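PDB 5Y2W: rubisco operon transcriptional regulator from Synechocystis sp., which probably represses transcription as a LysR-type regulator that coordinates carbon and nitrogen metabolism, its regulatory domain binding the effector 2-phosphoglycolate. Local coordinates for residues 78-83 and 185-190. Numbering follows the deposited sequence.
Sequences PFLDNP and RRWYVA. With PGA (2-phosphoglycolic acid), chain B.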
loop_
_atom_site.group_PDB
_atom_site.type_symbol
_atom_site.label_atom_id
_atom_site.label_comp_id
_atom_site.label_asym_id
_atom_site.label_seq_id
_atom_site.Cartn_x
_atom_site.Cartn_y
_atom_site.Cartn_z
ATOM N N PRO A 78 14.426 19.230 0.034
ATOM C CA PRO A 78 14.792 17.831 -0.018
ATOM C C PRO A 78 15.272 17.409 1.341
ATOM O O PRO A 78 15.925 18.181 2.012
ATOM C CB PRO A 78 15.950 17.809 -0.995
ATOM C CG PRO A 78 16.642 19.144 -0.791
ATOM C CD PRO A 78 15.536 20.105 -0.423
ATOM N N PHE A 79 14.925 16.185 1.744
ATOM C CA PHE A 79 15.370 15.617 3.018
ATOM C C PHE A 79 15.948 14.206 2.908
ATOM O O PHE A 79 16.580 13.757 3.828
ATOM C CB PHE A 79 14.247 15.653 4.061
ATOM C CG PHE A 79 13.057 14.784 3.732
ATOM C CD1 PHE A 79 11.998 15.286 3.010
ATOM C CD2 PHE A 79 13.003 13.464 4.192
ATOM C CE1 PHE A 79 10.901 14.494 2.722
ATOM C CE2 PHE A 79 11.905 12.666 3.916
ATOM C CZ PHE A 79 10.858 13.165 3.175
ATOM N N LEU A 80 15.799 13.532 1.769
ATOM C CA LEU A 80 16.243 12.131 1.637
ATOM C C LEU A 80 16.232 11.744 0.183
ATOM O O LEU A 80 15.338 12.075 -0.538
ATOM C CB LEU A 80 15.320 11.177 2.486
ATOM C CG LEU A 80 15.913 9.821 2.881
ATOM C CD1 LEU A 80 17.237 9.922 3.625
ATOM C CD2 LEU A 80 14.939 9.042 3.722
ATOM N N ASP A 81 17.246 11.042 -0.252
ATOM C CA ASP A 81 17.281 10.534 -1.607
ATOM C C ASP A 81 16.234 9.449 -1.781
ATOM O O ASP A 81 15.915 8.735 -0.843
ATOM C CB ASP A 81 18.631 9.899 -1.897
ATOM C CG ASP A 81 19.742 10.922 -1.944
ATOM O OD1 ASP A 81 19.424 12.128 -1.927
ATOM O OD2 ASP A 81 20.919 10.516 -2.020
ATOM N N ASN A 82 15.741 9.341 -3.003
ATOM C CA ASN A 82 14.767 8.350 -3.345
ATOM C C ASN A 82 15.187 7.670 -4.645
ATOM O O ASN A 82 14.573 7.853 -5.697
ATOM C CB ASN A 82 13.421 9.027 -3.498
ATOM C CG ASN A 82 12.322 8.030 -3.817
ATOM O OD1 ASN A 82 12.386 6.829 -3.432
ATOM N ND2 ASN A 82 11.326 8.503 -4.536
ATOM N N PRO A 83 16.243 6.887 -4.578
ATOM C CA PRO A 83 16.674 6.250 -5.813
ATOM C C PRO A 83 15.698 5.139 -6.268
ATOM O O PRO A 83 15.314 4.281 -5.456
ATOM C CB PRO A 83 18.006 5.651 -5.445
ATOM C CG PRO A 83 17.900 5.339 -4.014
ATOM C CD PRO A 83 16.927 6.336 -3.411
ATOM N N ARG A 185 16.565 10.681 -7.581
ATOM C CA ARG A 185 15.280 11.293 -7.275
ATOM C C ARG A 185 15.320 11.533 -5.785
ATOM O O ARG A 185 16.100 10.921 -5.066
ATOM C CB ARG A 185 14.228 10.304 -7.741
ATOM C CG ARG A 185 12.784 10.592 -7.528
ATOM C CD ARG A 185 12.023 9.348 -8.032
ATOM N NE ARG A 185 10.556 9.407 -7.915
ATOM C CZ ARG A 185 9.760 10.067 -8.758
ATOM N NH1 ARG A 185 10.285 10.673 -9.793
ATOM N NH2 ARG A 185 8.436 10.059 -8.603
ATOM N N ARG A 186 14.489 12.415 -5.289
ATOM C CA ARG A 186 14.674 12.813 -3.899
ATOM C C ARG A 186 13.301 12.874 -3.338
ATOM O O ARG A 186 12.381 13.061 -4.106
ATOM C CB ARG A 186 15.354 14.190 -3.861
ATOM C CG ARG A 186 16.720 14.191 -4.571
ATOM C CD ARG A 186 17.482 15.477 -4.471
ATOM N NE ARG A 186 18.171 15.639 -3.185
ATOM C CZ ARG A 186 18.691 16.797 -2.716
ATOM N NH1 ARG A 186 18.586 17.950 -3.389
ATOM N NH2 ARG A 186 19.303 16.798 -1.527
ATOM N N TRP A 187 13.155 12.644 -2.032
ATOM C CA TRP A 187 11.951 13.017 -1.332
ATOM C C TRP A 187 12.017 14.482 -0.854
ATOM O O TRP A 187 12.980 14.904 -0.232
ATOM C CB TRP A 187 11.751 12.108 -0.116
ATOM C CG TRP A 187 11.219 10.738 -0.389
ATOM C CD1 TRP A 187 10.544 10.301 -1.492
ATOM C CD2 TRP A 187 11.284 9.640 0.496
ATOM N NE1 TRP A 187 10.190 8.985 -1.343
ATOM C CE2 TRP A 187 10.626 8.558 -0.130
ATOM C CE3 TRP A 187 11.786 9.473 1.798
ATOM C CZ2 TRP A 187 10.509 7.325 0.462
ATOM C CZ3 TRP A 187 11.692 8.239 2.366
ATOM C CH2 TRP A 187 11.016 7.180 1.704
ATOM N N TYR A 188 10.948 15.218 -1.106
ATOM C CA TYR A 188 10.819 16.582 -0.676
ATOM C C TYR A 188 9.673 16.694 0.270
ATOM O O TYR A 188 8.644 16.047 0.073
ATOM C CB TYR A 188 10.495 17.482 -1.846
ATOM C CG TYR A 188 11.561 17.593 -2.910
ATOM C CD1 TYR A 188 12.673 18.417 -2.738
ATOM C CD2 TYR A 188 11.429 16.897 -4.119
ATOM C CE1 TYR A 188 13.629 18.547 -3.740
ATOM C CE2 TYR A 188 12.373 17.004 -5.104
ATOM C CZ TYR A 188 13.467 17.840 -4.921
ATOM O OH TYR A 188 14.360 17.912 -5.945
ATOM N N VAL A 189 9.838 17.521 1.297
ATOM C CA VAL A 189 8.704 17.935 2.118
ATOM C C VAL A 189 8.288 19.367 1.705
ATOM O O VAL A 189 9.094 20.297 1.626
ATOM C CB VAL A 189 8.966 17.805 3.621
ATOM C CG1 VAL A 189 10.233 18.527 4.009
ATOM C CG2 VAL A 189 7.778 18.340 4.419
ATOM N N ALA A 190 7.007 19.472 1.395
ATOM C CA ALA A 190 6.452 20.576 0.679
ATOM C C ALA A 190 5.210 21.076 1.403
ATOM O O ALA A 190 4.601 20.333 2.167
ATOM C CB ALA A 190 6.099 20.159 -0.746
HETATM P P PGA B . 4.317 7.200 -6.897
HETATM O O1P PGA B . 5.566 7.936 -6.183
HETATM O O2P PGA B . 3.540 6.551 -5.800
HETATM O O3P PGA B . 4.975 6.237 -7.899
HETATM O O4P PGA B . 3.486 8.319 -7.405
HETATM C C2 PGA B . 6.514 7.358 -5.312
HETATM C C1 PGA B . 7.937 7.814 -5.606
HETATM O O1 PGA B . 8.891 7.364 -4.896
HETATM O O2 PGA B . 8.104 8.623 -6.543
#
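F79 and L80 pair with W187 across an antiparallel beta bulge, at the hinge where the chain of a periplasmic-binding-protein-like LysR effector domain leaves one sheet for the other. Backbone hydrogen bonds hold W187 from both ends, its O accepting from F79 N and its N donating to L80 O (2.7 Å), which absorbs the one-residue shift in register between P78 and L80. A further hydrogen bond, N82 N to R185 O, continues the ladder. Apolar packing follows the strands. W187 CB makes an off-centre CH-pi contact with the F79 ring, whose edge meets V189 N, while L80 CD2 lies 3.6 Å from W187 CZ3. N82 CB rests over the five-membered ring of W187, and H162 stacks on the indole. On the sheet's other side, the R186 guanidinium lays one face on P78 CB. R186 NE also makes a long salt bridge with D81 OD1 (3.9 Å). Ligand binding then uses both segments. With CG anti to the backbone N (chi1 -178°), the N82 amide reaches the cleft, where S160 bonds OD1 and ND2 donates to O1 of 2-phosphoglycolate (2.7 Å). From the extended R185 chain, NE and NH2 both hydrogen-bond to ligand O2, the NE bond more bent (134°) than that of NH2 (153°).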